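Local coordinates for phenazine biosynthesis protein, PhzF family (Bacillus anthracis, PDB 3EDN), which probably catalyses an isomerisation, as PhzF does with a dihydro-hydroxyanthranilate in phenazine biosynthesis, at residues N5-D10 against A289-E294; A22-D27 against V78-A83; E41-N46 against K293-L298; E47-L52 against M61-P66. One frame throughout, in Å; residues are numbered along the deposited sequence.

Interaction 1 of 4, residues N5-D10 against A289-E294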
# COMPACT_ATOMS: atom_id res chain seq x y z
N ASN A 5 1.59 17.29 0.82
CA ASN A 5 0.83 18.26 1.61
C ASN A 5 -0.10 17.53 2.57
O ASN A 5 -0.91 16.69 2.15
CB ASN A 5 0.04 19.20 0.71
CG ASN A 5 0.93 20.15 -0.08
OD1 ASN A 5 1.94 20.65 0.43
ND2 ASN A 5 0.54 20.42 -1.31
N VAL A 6 0.03 17.83 3.85
CA VAL A 6 -0.78 17.20 4.89
C VAL A 6 -1.62 18.28 5.56
O VAL A 6 -1.13 19.35 5.88
CB VAL A 6 0.12 16.51 5.92
CG1 VAL A 6 -0.71 15.77 6.98
CG2 VAL A 6 1.04 15.53 5.21
N PHE A 7 -2.90 17.98 5.78
CA PHE A 7 -3.76 18.89 6.51
C PHE A 7 -3.97 18.41 7.94
O PHE A 7 -3.94 17.21 8.23
CB PHE A 7 -5.11 19.05 5.79
CG PHE A 7 -5.00 19.82 4.52
CD1 PHE A 7 -5.29 21.17 4.49
CD2 PHE A 7 -4.60 19.20 3.35
CE1 PHE A 7 -5.18 21.89 3.32
CE2 PHE A 7 -4.48 19.92 2.18
CZ PHE A 7 -4.78 21.26 2.17
N HIS A 8 -4.12 19.38 8.82
CA HIS A 8 -4.51 19.14 10.20
C HIS A 8 -5.91 19.74 10.36
O HIS A 8 -6.08 20.95 10.19
CB HIS A 8 -3.51 19.84 11.10
CG HIS A 8 -3.89 19.87 12.55
ND1 HIS A 8 -3.11 20.52 13.49
CD2 HIS A 8 -4.93 19.34 13.23
CE1 HIS A 8 -3.66 20.40 14.68
NE2 HIS A 8 -4.77 19.69 14.55
N TYR A 9 -6.91 18.88 10.60
CA TYR A 9 -8.25 19.32 11.01
C TYR A 9 -8.46 18.80 12.41
O TYR A 9 -7.96 17.72 12.75
CB TYR A 9 -9.34 18.72 10.09
CG TYR A 9 -9.57 19.54 8.85
CD1 TYR A 9 -8.57 19.66 7.89
CD2 TYR A 9 -10.77 20.22 8.64
CE1 TYR A 9 -8.76 20.43 6.75
CE2 TYR A 9 -10.98 20.99 7.50
CZ TYR A 9 -9.96 21.08 6.56
OH TYR A 9 -10.14 21.85 5.43
N ASP A 10 -9.17 19.57 13.23
CA ASP A 10 -9.56 19.07 14.56
C ASP A 10 -10.98 18.56 14.47
O ASP A 10 -11.87 19.28 14.02
CB ASP A 10 -9.48 20.16 15.63
CG ASP A 10 -8.11 20.23 16.30
OD1 ASP A 10 -7.21 19.45 15.95
OD2 ASP A 10 -7.99 21.09 17.20
N ALA A 289 -16.11 19.57 12.39
CA ALA A 289 -14.65 19.65 12.45
C ALA A 289 -14.23 21.01 11.95
O ALA A 289 -15.05 21.81 11.48
CB ALA A 289 -14.00 18.55 11.61
N VAL A 290 -12.93 21.29 12.02
CA VAL A 290 -12.43 22.60 11.64
C VAL A 290 -10.99 22.50 11.14
O VAL A 290 -10.19 21.77 11.69
CB VAL A 290 -12.54 23.62 12.81
CG1 VAL A 290 -11.61 23.26 13.94
CG2 VAL A 290 -12.27 25.03 12.34
N TYR A 291 -10.69 23.25 10.07
CA TYR A 291 -9.32 23.39 9.56
C TYR A 291 -8.43 23.99 10.63
O TYR A 291 -8.81 24.97 11.28
CB TYR A 291 -9.35 24.34 8.36
CG TYR A 291 -7.98 24.78 7.88
CD1 TYR A 291 -7.28 24.02 6.93
CD2 TYR A 291 -7.38 25.93 8.37
CE1 TYR A 291 -6.03 24.41 6.48
CE2 TYR A 291 -6.12 26.33 7.93
CZ TYR A 291 -5.47 25.57 6.97
OH TYR A 291 -4.20 25.96 6.52
N VAL A 292 -7.24 23.41 10.79
CA VAL A 292 -6.24 23.98 11.68
C VAL A 292 -5.04 24.51 10.89
O VAL A 292 -4.71 25.71 10.96
CB VAL A 292 -5.79 23.00 12.78
CG1 VAL A 292 -4.76 23.67 13.67
CG2 VAL A 292 -7.01 22.56 13.61
N LYS A 293 -4.38 23.63 10.14
CA LYS A 293 -3.24 24.05 9.32
C LYS A 293 -2.94 23.07 8.21
O LYS A 293 -3.50 21.97 8.15
CB LYS A 293 -1.98 24.22 10.19
CG LYS A 293 -1.48 22.96 10.90
CD LYS A 293 -0.25 23.29 11.71
CE LYS A 293 0.27 22.08 12.46
NZ LYS A 293 -0.53 21.86 13.71
N GLU A 294 -2.03 23.49 7.31
CA GLU A 294 -1.53 22.63 6.26
C GLU A 294 -0.02 22.76 6.25
O GLU A 294 0.51 23.84 6.51
CB GLU A 294 -2.08 23.08 4.90
CG GLU A 294 -1.60 22.22 3.76
CD GLU A 294 -1.83 22.84 2.40
OE1 GLU A 294 -2.49 23.91 2.30
OE2 GLU A 294 -1.36 22.23 1.41
O HOH W 1 1.72 22.70 2.46
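His8 faces both Val292 and Lys293 across the antiparallel strands 5-10 and 289-294, a classic beta bulge. On the backbone, His8 O accepts from Val292 N (2.8 Å) and from Lys293 N (3.2 Å), while His8 N gives to Lys293 O. The extra residue shifts the register, and Tyr9 then pairs with Tyr291; beyond it Asp10 and Val290 exchange two bonds.

Side-chain hydrogen bonds run through the imidazole. Lys293 NZ meets His8 ND1 in the ring plane at 2.9 Å, brought back to that edge by a bend at its last torsion (chi4 -80°). On the other nitrogen, His8 NE2 gives to Asp10 OD1 (2.8 Å), reached from above the carboxylate plane. Bonds at both nitrogens fix the rotation of the ring.

CH-pi contacts cover one face of each of three rings. Val292 CB lies 3.6 Å from the His8 centroid, Tyr291 CA 3.6 Å from that of Tyr9, and Glu294 CG 3.7 Å from that of Phe7, with the Glu294 carboxylate stacked on the ring. The Tyr291 ring also turns its edge to the face of Tyr9, planes at 85°, an offset edge-to-face pair.

Strand 3-11 is flanked on its other side by strand 20-25. Tyr9 packs on helix 74-86, its OH bonded to Arg87 NE, and the His8 ring meets Phe45 just beyond helix 33-43.

Interaction 2 of 4, residues A22-D27 against V78-A83; sequences AGIVLD and VGTIYA
Ile24 sets its CG1 opposite its own carbonyl carbon (chi1 -49°) and then runs straight on to CD1 (chi2 162°), which sends the long branch from strand 22-25 to the helix 78-83. Thr80 has the same kind of first torsion, OG1 lying beside its backbone N, and presents both branches to the isoleucine. The two side chains run antiparallel where they pass: Ile24 CG1 comes to 3.6 Å from Thr80 OG1, and the methyls Ile24 CG2 and Thr80 CG2 approach to 3.9 Å.

Farther out, Ile24 CD1 abuts the helix, 3.7 Å from Gly79 O and 3.9 Å from Ala83 CB, one helical turn on. Gly79 presents bare backbone, and the methyl Ala22 CB sits 4.5 Å from Gly79 CA. At the other end the tip of Leu26 approaches the helix, with CD2 4.4 Å from Ala83 CB. Small residues on this side of the helix let its axis pass 8.4 Å from that of the strand, at 47°.

Helix 74-86 also packs on strands 3-11, 48-52 and 117-122, as expected of the central helix that the strands of a diaminopimelate epimerase-like domain curl around.

The contact is buried and made mostly by carbon, with two helix oxygens against Ile24. Both oxygens have partners along the helix itself: Thr80 OG1 bonds to Gly76 O, and Gly79 O accepts from Ala83 N. The strand side meets them with carbon, so the contact rests on van der Waals packing.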
# COMPACT_ATOMS: atom_id res chain seq x y z
N ALA A 22 -6.68 15.40 13.55
CA ALA A 22 -6.83 14.43 12.49
C ALA A 22 -5.90 14.89 11.36
O ALA A 22 -6.15 15.93 10.75
CB ALA A 22 -8.30 14.41 12.03
N GLY A 23 -4.85 14.13 11.08
CA GLY A 23 -4.02 14.39 9.90
C GLY A 23 -4.73 13.85 8.67
O GLY A 23 -5.43 12.86 8.74
N ILE A 24 -4.57 14.53 7.54
CA ILE A 24 -5.26 14.12 6.33
C ILE A 24 -4.40 14.34 5.09
O ILE A 24 -3.85 15.42 4.89
CB ILE A 24 -6.57 14.93 6.13
CG1 ILE A 24 -7.44 14.97 7.39
CG2 ILE A 24 -7.37 14.40 4.94
CD1 ILE A 24 -8.47 16.08 7.35
N VAL A 25 -4.28 13.30 4.30
CA VAL A 25 -3.80 13.42 2.92
C VAL A 25 -5.05 13.24 2.03
O VAL A 25 -5.63 12.16 1.97
CB VAL A 25 -2.72 12.38 2.61
CG1 VAL A 25 -2.34 12.39 1.10
CG2 VAL A 25 -1.51 12.64 3.50
N LEU A 26 -5.44 14.32 1.37
CA LEU A 26 -6.71 14.39 0.66
C LEU A 26 -6.78 13.54 -0.61
O LEU A 26 -7.87 13.18 -1.03
CB LEU A 26 -7.03 15.85 0.29
CG LEU A 26 -7.29 16.83 1.45
CD1 LEU A 26 -7.30 18.26 0.92
CD2 LEU A 26 -8.61 16.49 2.11
N ASP A 27 -5.63 13.27 -1.24
CA ASP A 27 -5.59 12.31 -2.35
C ASP A 27 -4.30 11.52 -2.24
O ASP A 27 -3.22 12.01 -2.54
CB ASP A 27 -5.72 13.00 -3.72
CG ASP A 27 -5.61 12.02 -4.88
OD1 ASP A 27 -5.31 10.83 -4.67
OD2 ASP A 27 -5.86 12.45 -6.04
N VAL A 78 -14.55 11.57 10.69
CA VAL A 78 -15.22 12.85 10.83
C VAL A 78 -14.39 14.01 10.26
O VAL A 78 -14.88 14.78 9.44
CB VAL A 78 -15.60 13.13 12.30
CG1 VAL A 78 -15.96 14.62 12.52
CG2 VAL A 78 -16.73 12.21 12.75
N GLY A 79 -13.13 14.12 10.68
CA GLY A 79 -12.30 15.21 10.19
C GLY A 79 -12.10 15.14 8.68
O GLY A 79 -12.16 16.17 7.98
N THR A 80 -11.88 13.94 8.17
CA THR A 80 -11.55 13.78 6.75
C THR A 80 -12.75 14.06 5.85
O THR A 80 -12.64 14.80 4.87
CB THR A 80 -10.95 12.40 6.45
OG1 THR A 80 -9.75 12.22 7.22
CG2 THR A 80 -10.61 12.23 4.97
N ILE A 81 -13.90 13.49 6.18
CA ILE A 81 -15.07 13.76 5.36
C ILE A 81 -15.48 15.23 5.48
O ILE A 81 -15.87 15.84 4.50
CB ILE A 81 -16.25 12.83 5.68
CG1 ILE A 81 -15.82 11.37 5.54
CG2 ILE A 81 -17.44 13.14 4.76
CD1 ILE A 81 -15.15 11.04 4.22
N TYR A 82 -15.40 15.80 6.68
CA TYR A 82 -15.67 17.23 6.82
C TYR A 82 -14.76 18.04 5.87
O TYR A 82 -15.21 18.96 5.16
CB TYR A 82 -15.43 17.68 8.26
CG TYR A 82 -15.68 19.15 8.44
CD1 TYR A 82 -16.93 19.65 8.80
CD2 TYR A 82 -14.66 20.07 8.18
CE1 TYR A 82 -17.16 21.01 8.94
CE2 TYR A 82 -14.88 21.44 8.33
CZ TYR A 82 -16.12 21.90 8.69
OH TYR A 82 -16.31 23.25 8.81
N ALA A 83 -13.46 17.75 5.88
CA ALA A 83 -12.53 18.48 5.03
C ALA A 83 -12.86 18.30 3.55
O ALA A 83 -12.90 19.28 2.79
CB ALA A 83 -11.11 18.05 5.33

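Interaction 3 of 4, residues E41-N46 against K293-L298. With SO4 (sulfate ion), chain E.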
# COMPACT_ATOMS: atom_id res chain seq x y z
N GLU A 41 4.10 8.79 10.66
CA GLU A 41 5.11 8.89 11.70
C GLU A 41 5.68 10.31 11.75
O GLU A 41 5.82 10.89 12.84
CB GLU A 41 6.23 7.87 11.45
CG GLU A 41 7.23 7.81 12.59
CD GLU A 41 8.25 8.94 12.55
OE1 GLU A 41 8.65 9.36 11.45
OE2 GLU A 41 8.67 9.40 13.65
N LYS A 42 5.98 10.87 10.59
CA LYS A 42 6.55 12.22 10.51
C LYS A 42 5.56 13.30 10.92
O LYS A 42 5.93 14.28 11.56
CB LYS A 42 7.03 12.48 9.10
CG LYS A 42 8.12 11.54 8.71
CD LYS A 42 8.62 11.81 7.33
CE LYS A 42 9.77 10.87 7.00
NZ LYS A 42 10.97 11.21 7.79
N VAL A 43 4.30 13.13 10.52
CA VAL A 43 3.23 14.01 10.99
C VAL A 43 3.16 13.97 12.53
O VAL A 43 3.10 15.01 13.19
CB VAL A 43 1.85 13.63 10.35
CG1 VAL A 43 0.69 14.37 11.03
CG2 VAL A 43 1.85 13.91 8.84
N GLY A 44 3.20 12.77 13.10
CA GLY A 44 3.29 12.63 14.55
C GLY A 44 2.01 12.92 15.30
O GLY A 44 2.03 13.01 16.54
N PHE A 45 0.89 13.09 14.59
CA PHE A 45 -0.40 13.20 15.25
C PHE A 45 -0.86 11.82 15.69
O PHE A 45 -0.35 10.82 15.22
CB PHE A 45 -1.49 13.77 14.34
CG PHE A 45 -1.23 15.15 13.83
CD1 PHE A 45 -0.21 15.96 14.34
CD2 PHE A 45 -2.04 15.65 12.82
CE1 PHE A 45 -0.00 17.25 13.82
CE2 PHE A 45 -1.84 16.93 12.31
CZ PHE A 45 -0.82 17.73 12.81
N ASN A 46 -1.86 11.78 16.56
CA ASN A 46 -2.42 10.50 16.99
C ASN A 46 -2.84 9.62 15.82
O ASN A 46 -2.76 8.39 15.90
CB ASN A 46 -3.58 10.72 17.97
CG ASN A 46 -4.72 11.45 17.34
OD1 ASN A 46 -4.78 12.69 17.36
ND2 ASN A 46 -5.62 10.71 16.75
N LYS A 293 -4.38 23.63 10.14
CA LYS A 293 -3.24 24.05 9.32
C LYS A 293 -2.94 23.07 8.21
O LYS A 293 -3.50 21.97 8.15
CB LYS A 293 -1.98 24.22 10.19
CG LYS A 293 -1.48 22.96 10.90
CD LYS A 293 -0.25 23.29 11.71
CE LYS A 293 0.27 22.08 12.46
NZ LYS A 293 -0.53 21.86 13.71
N GLU A 294 -2.03 23.49 7.31
CA GLU A 294 -1.53 22.63 6.26
C GLU A 294 -0.02 22.76 6.25
O GLU A 294 0.51 23.84 6.51
CB GLU A 294 -2.08 23.08 4.90
CG GLU A 294 -1.60 22.22 3.76
CD GLU A 294 -1.83 22.84 2.40
OE1 GLU A 294 -2.49 23.91 2.30
OE2 GLU A 294 -1.36 22.23 1.41
N PHE A 295 0.67 21.67 5.99
CA PHE A 295 2.15 21.68 6.00
C PHE A 295 2.71 20.58 5.12
O PHE A 295 1.99 19.68 4.67
CB PHE A 295 2.67 21.52 7.42
CG PHE A 295 2.11 20.33 8.14
CD1 PHE A 295 2.74 19.10 8.04
CD2 PHE A 295 0.94 20.43 8.87
CE1 PHE A 295 2.24 17.99 8.68
CE2 PHE A 295 0.43 19.31 9.52
CZ PHE A 295 1.08 18.09 9.42
N GLU A 296 4.01 20.66 4.85
CA GLU A 296 4.65 19.73 3.93
C GLU A 296 5.44 18.71 4.71
O GLU A 296 6.09 19.04 5.70
CB GLU A 296 5.65 20.47 3.04
CG GLU A 296 5.05 21.50 2.11
CD GLU A 296 6.12 22.17 1.27
OE1 GLU A 296 7.31 21.97 1.57
OE2 GLU A 296 5.76 22.87 0.31
N VAL A 297 5.37 17.46 4.25
CA VAL A 297 6.20 16.38 4.76
C VAL A 297 7.02 15.83 3.60
O VAL A 297 6.49 15.64 2.51
CB VAL A 297 5.32 15.26 5.37
CG1 VAL A 297 6.16 14.11 5.87
CG2 VAL A 297 4.45 15.83 6.51
N LEU A 298 8.30 15.56 3.84
CA LEU A 298 9.15 15.01 2.79
C LEU A 298 9.37 13.52 3.01
O LEU A 298 9.67 13.09 4.13
CB LEU A 298 10.50 15.73 2.77
CG LEU A 298 10.37 17.26 2.67
CD1 LEU A 298 11.68 17.95 3.06
CD2 LEU A 298 9.90 17.69 1.29
S SO4 E . 12.35 7.72 7.47
O1 SO4 E . 12.18 8.75 6.44
O2 SO4 E . 11.60 8.08 8.67
O3 SO4 E . 11.87 6.45 6.93
O4 SO4 E . 13.77 7.66 7.80
O HOH W 2 11.59 12.98 5.64
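The C-terminal end of helix 33-43 and the loop after it pack on the last strand of the chain through Val43, Phe45, Phe295 and Val297, a junction at the surface of the domain. Gly44, the first residue past the helix, has positive phi (74°) and turns the chain, so that Phe45 points back to the strand. Its CZ ends 3.9 Å from Phe295 CE2, the two rings arriving from opposite directions with planes at 73°. Phe295 reaches this place with CG between its backbone N and carbonyl carbon (chi1 53°).

Val43 touches both phenylalanines and Val297. Its CG1 lies at the edge of the Phe295 ring, 4.1 Å from CZ, and also over one face of the Phe45 ring, while its CG2 is 4.0 Å from Val297 CG2. Lys293 NZ, whose main partner is His8 ND1, comes obliquely to 4.2 Å from Phe45 CZ.

At the outer end the aliphatic part of Lys42 lies across Val297, CD to CG1 3.7 Å. Its last torsion bends, and NZ gives a bond of 3.1 Å to O1 of a sulfate and a weak one to O2. A water takes another bond from Lys42 NZ (2.9 Å) and lies close to Leu298 O.

Hydrocarbon therefore joins helix to strand, with the charge of Lys42 at the exposed end. Arg38 NE also bonds the sulfate, probably a guest from the crystallisation liquor, which would partly balance the positive charge of Lys42 and Arg38.

Interaction 4 of 4, residues E47-L52 against M61-P66. With SO4 (sulfate ion), chain O.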
# COMPACT_ATOMS: atom_id res chain seq x y z
N GLU A 47 -3.31 10.25 14.74
CA GLU A 47 -3.74 9.51 13.56
C GLU A 47 -3.73 10.42 12.34
O GLU A 47 -4.01 11.63 12.45
CB GLU A 47 -5.14 8.91 13.77
CG GLU A 47 -5.64 8.01 12.65
CD GLU A 47 -6.41 8.75 11.57
OE1 GLU A 47 -6.75 9.95 11.72
OE2 GLU A 47 -6.66 8.10 10.52
N THR A 48 -3.36 9.83 11.20
CA THR A 48 -3.40 10.48 9.87
C THR A 48 -4.15 9.54 8.93
O THR A 48 -3.85 8.34 8.88
CB THR A 48 -1.99 10.76 9.34
OG1 THR A 48 -1.35 11.69 10.21
CG2 THR A 48 -2.03 11.37 7.95
N SER A 49 -5.14 10.10 8.23
CA SER A 49 -5.95 9.36 7.23
C SER A 49 -5.55 9.69 5.79
O SER A 49 -5.07 10.79 5.47
CB SER A 49 -7.46 9.66 7.35
OG SER A 49 -7.97 9.51 8.66
N PHE A 50 -5.80 8.72 4.93
CA PHE A 50 -5.41 8.78 3.53
C PHE A 50 -6.61 8.45 2.66
O PHE A 50 -7.22 7.39 2.81
CB PHE A 50 -4.30 7.76 3.32
CG PHE A 50 -3.07 8.08 4.12
CD1 PHE A 50 -2.05 8.83 3.55
CD2 PHE A 50 -2.94 7.66 5.43
CE1 PHE A 50 -0.92 9.16 4.27
CE2 PHE A 50 -1.81 8.00 6.17
CZ PHE A 50 -0.80 8.74 5.59
N VAL A 51 -6.97 9.38 1.78
CA VAL A 51 -8.16 9.23 0.94
C VAL A 51 -7.78 8.59 -0.39
O VAL A 51 -6.86 9.07 -1.06
CB VAL A 51 -8.83 10.59 0.69
CG1 VAL A 51 -10.06 10.46 -0.20
CG2 VAL A 51 -9.19 11.25 2.03
N LEU A 52 -8.46 7.51 -0.74
CA LEU A 52 -8.05 6.60 -1.83
C LEU A 52 -9.23 6.25 -2.74
O LEU A 52 -10.39 6.47 -2.39
CB LEU A 52 -7.50 5.31 -1.23
CG LEU A 52 -6.26 5.55 -0.36
CD1 LEU A 52 -6.02 4.46 0.67
CD2 LEU A 52 -5.06 5.66 -1.27
N MSE A 61 -10.65 4.67 2.54
CA MSE A 61 -9.81 5.39 3.49
C MSE A 61 -8.92 4.42 4.22
O MSE A 61 -9.36 3.35 4.60
CB MSE A 61 -10.66 6.10 4.54
CG MSE A 61 -11.22 7.42 4.12
SE MSE A 61 -11.92 8.39 5.67
CE MSE A 61 -10.34 8.81 6.50
N ARG A 62 -7.66 4.79 4.42
CA ARG A 62 -6.80 4.05 5.34
C ARG A 62 -6.40 4.97 6.47
O ARG A 62 -6.26 6.20 6.28
CB ARG A 62 -5.58 3.46 4.60
CG ARG A 62 -5.98 2.35 3.62
CD ARG A 62 -4.79 1.83 2.82
NE ARG A 62 -3.96 0.91 3.58
CZ ARG A 62 -3.04 0.11 3.06
NH1 ARG A 62 -2.81 0.10 1.73
NH2 ARG A 62 -2.36 -0.71 3.86
N TYR A 63 -6.20 4.39 7.65
CA TYR A 63 -5.99 5.14 8.90
C TYR A 63 -4.68 4.67 9.54
O TYR A 63 -4.51 3.47 9.73
CB TYR A 63 -7.12 4.83 9.87
CG TYR A 63 -8.53 4.99 9.32
CD1 TYR A 63 -9.18 6.24 9.31
CD2 TYR A 63 -9.26 3.88 8.88
CE1 TYR A 63 -10.47 6.37 8.85
CE2 TYR A 63 -10.56 4.01 8.40
CZ TYR A 63 -11.17 5.24 8.40
OH TYR A 63 -12.47 5.38 7.95
N PHE A 64 -3.78 5.59 9.86
CA PHE A 64 -2.50 5.20 10.47
C PHE A 64 -2.18 6.02 11.70
O PHE A 64 -2.35 7.24 11.69
CB PHE A 64 -1.34 5.41 9.49
CG PHE A 64 -1.31 4.45 8.35
CD1 PHE A 64 -0.47 3.34 8.39
CD2 PHE A 64 -2.11 4.65 7.23
CE1 PHE A 64 -0.42 2.44 7.34
CE2 PHE A 64 -2.06 3.77 6.17
CZ PHE A 64 -1.21 2.65 6.23
N THR A 65 -1.73 5.36 12.76
CA THR A 65 -1.06 6.04 13.85
C THR A 65 0.40 6.21 13.43
O THR A 65 0.82 5.73 12.38
CB THR A 65 -1.14 5.22 15.13
OG1 THR A 65 -0.37 4.02 14.96
CG2 THR A 65 -2.56 4.82 15.41
N PRO A 66 1.20 6.95 14.22
CA PRO A 66 2.62 7.04 13.90
C PRO A 66 3.32 5.69 13.77
O PRO A 66 4.36 5.61 13.11
CB PRO A 66 3.18 7.84 15.08
CG PRO A 66 2.04 8.72 15.48
CD PRO A 66 0.84 7.81 15.36
S SO4 O . -1.59 -4.15 2.94
O1 SO4 O . -1.40 -4.49 1.53
O2 SO4 O . -0.85 -2.94 3.27
O3 SO4 O . -3.01 -3.97 3.21
O4 SO4 O . -1.07 -5.27 3.73
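Arg62 starts across Leu52: its CB is 4.1 Å from Leu52 CD1, and its CG and CD each lie 3.6 Å from that same methyl. There the chain bends (chi3 79°) and the guanidinium leads away from the strand pair. NE forms a salt bridge with Glu69, and NH1 is bonded to Glu33 of the second subunit and to a succinate. NH2 gives a bond of 2.8 Å to O2 of a sulfate, and this O2 lies in the guanidinium plane; the sulfate is also held by Lys101 NZ and by Glu34 N of the second subunit. Both anions are probably from the crystallisation liquor.

On the same face, Phe50 and Phe64 cross at about a right angle, planes at 90°, with Phe50 CE2 3.5 Å from Phe64 CD2. The carbonyl oxygen of Arg62 sits at the edge of the Phe50 ring and also accepts from Phe50 N. On the other face Glu47 OE2 lies in the plane of the Tyr63 ring, 3.4 Å from CD1, and takes a hydrogen bond from Ser49 OG (2.7 Å) on its syn lone pair.

Two pairs of backbone bonds, Thr48 with Phe64 and Phe50 with Arg62, knit the strands into an antiparallel beta hairpin. Strand 20-25 runs parallel to 48-52 on its other side from 59-64, and strand 95-100 flanks 59-64. Helix 33-43 packs on the face of Thr48 and Phe64, while helix 74-86 packs on that of Ser49, Val51 and Met61.

Overall arrangement
All four contacts lie on the same side of the chain's centre and share one run of strands, 282-298, 3-11, 20-25, 48-52 and 59-64, with helix 74-86 against one face and helix 33-43 against the other. Interactions 1 and 2, centres about 8 Å apart, are linked by Tyr9 O to Ala22 N (2.8 Å); interactions 2 and 4, about 9 Å apart, by Gly23 O to Ser49 N (2.8 Å). Interaction 3 shares Lys293 and Glu294 with interaction 1 and meets interaction 4 where Val43 CG1 lies 3.5 Å from Thr48 OG1. The sulfate at interaction 4 lies at the subunit interface, bonded to Glu34 N of the second subunit.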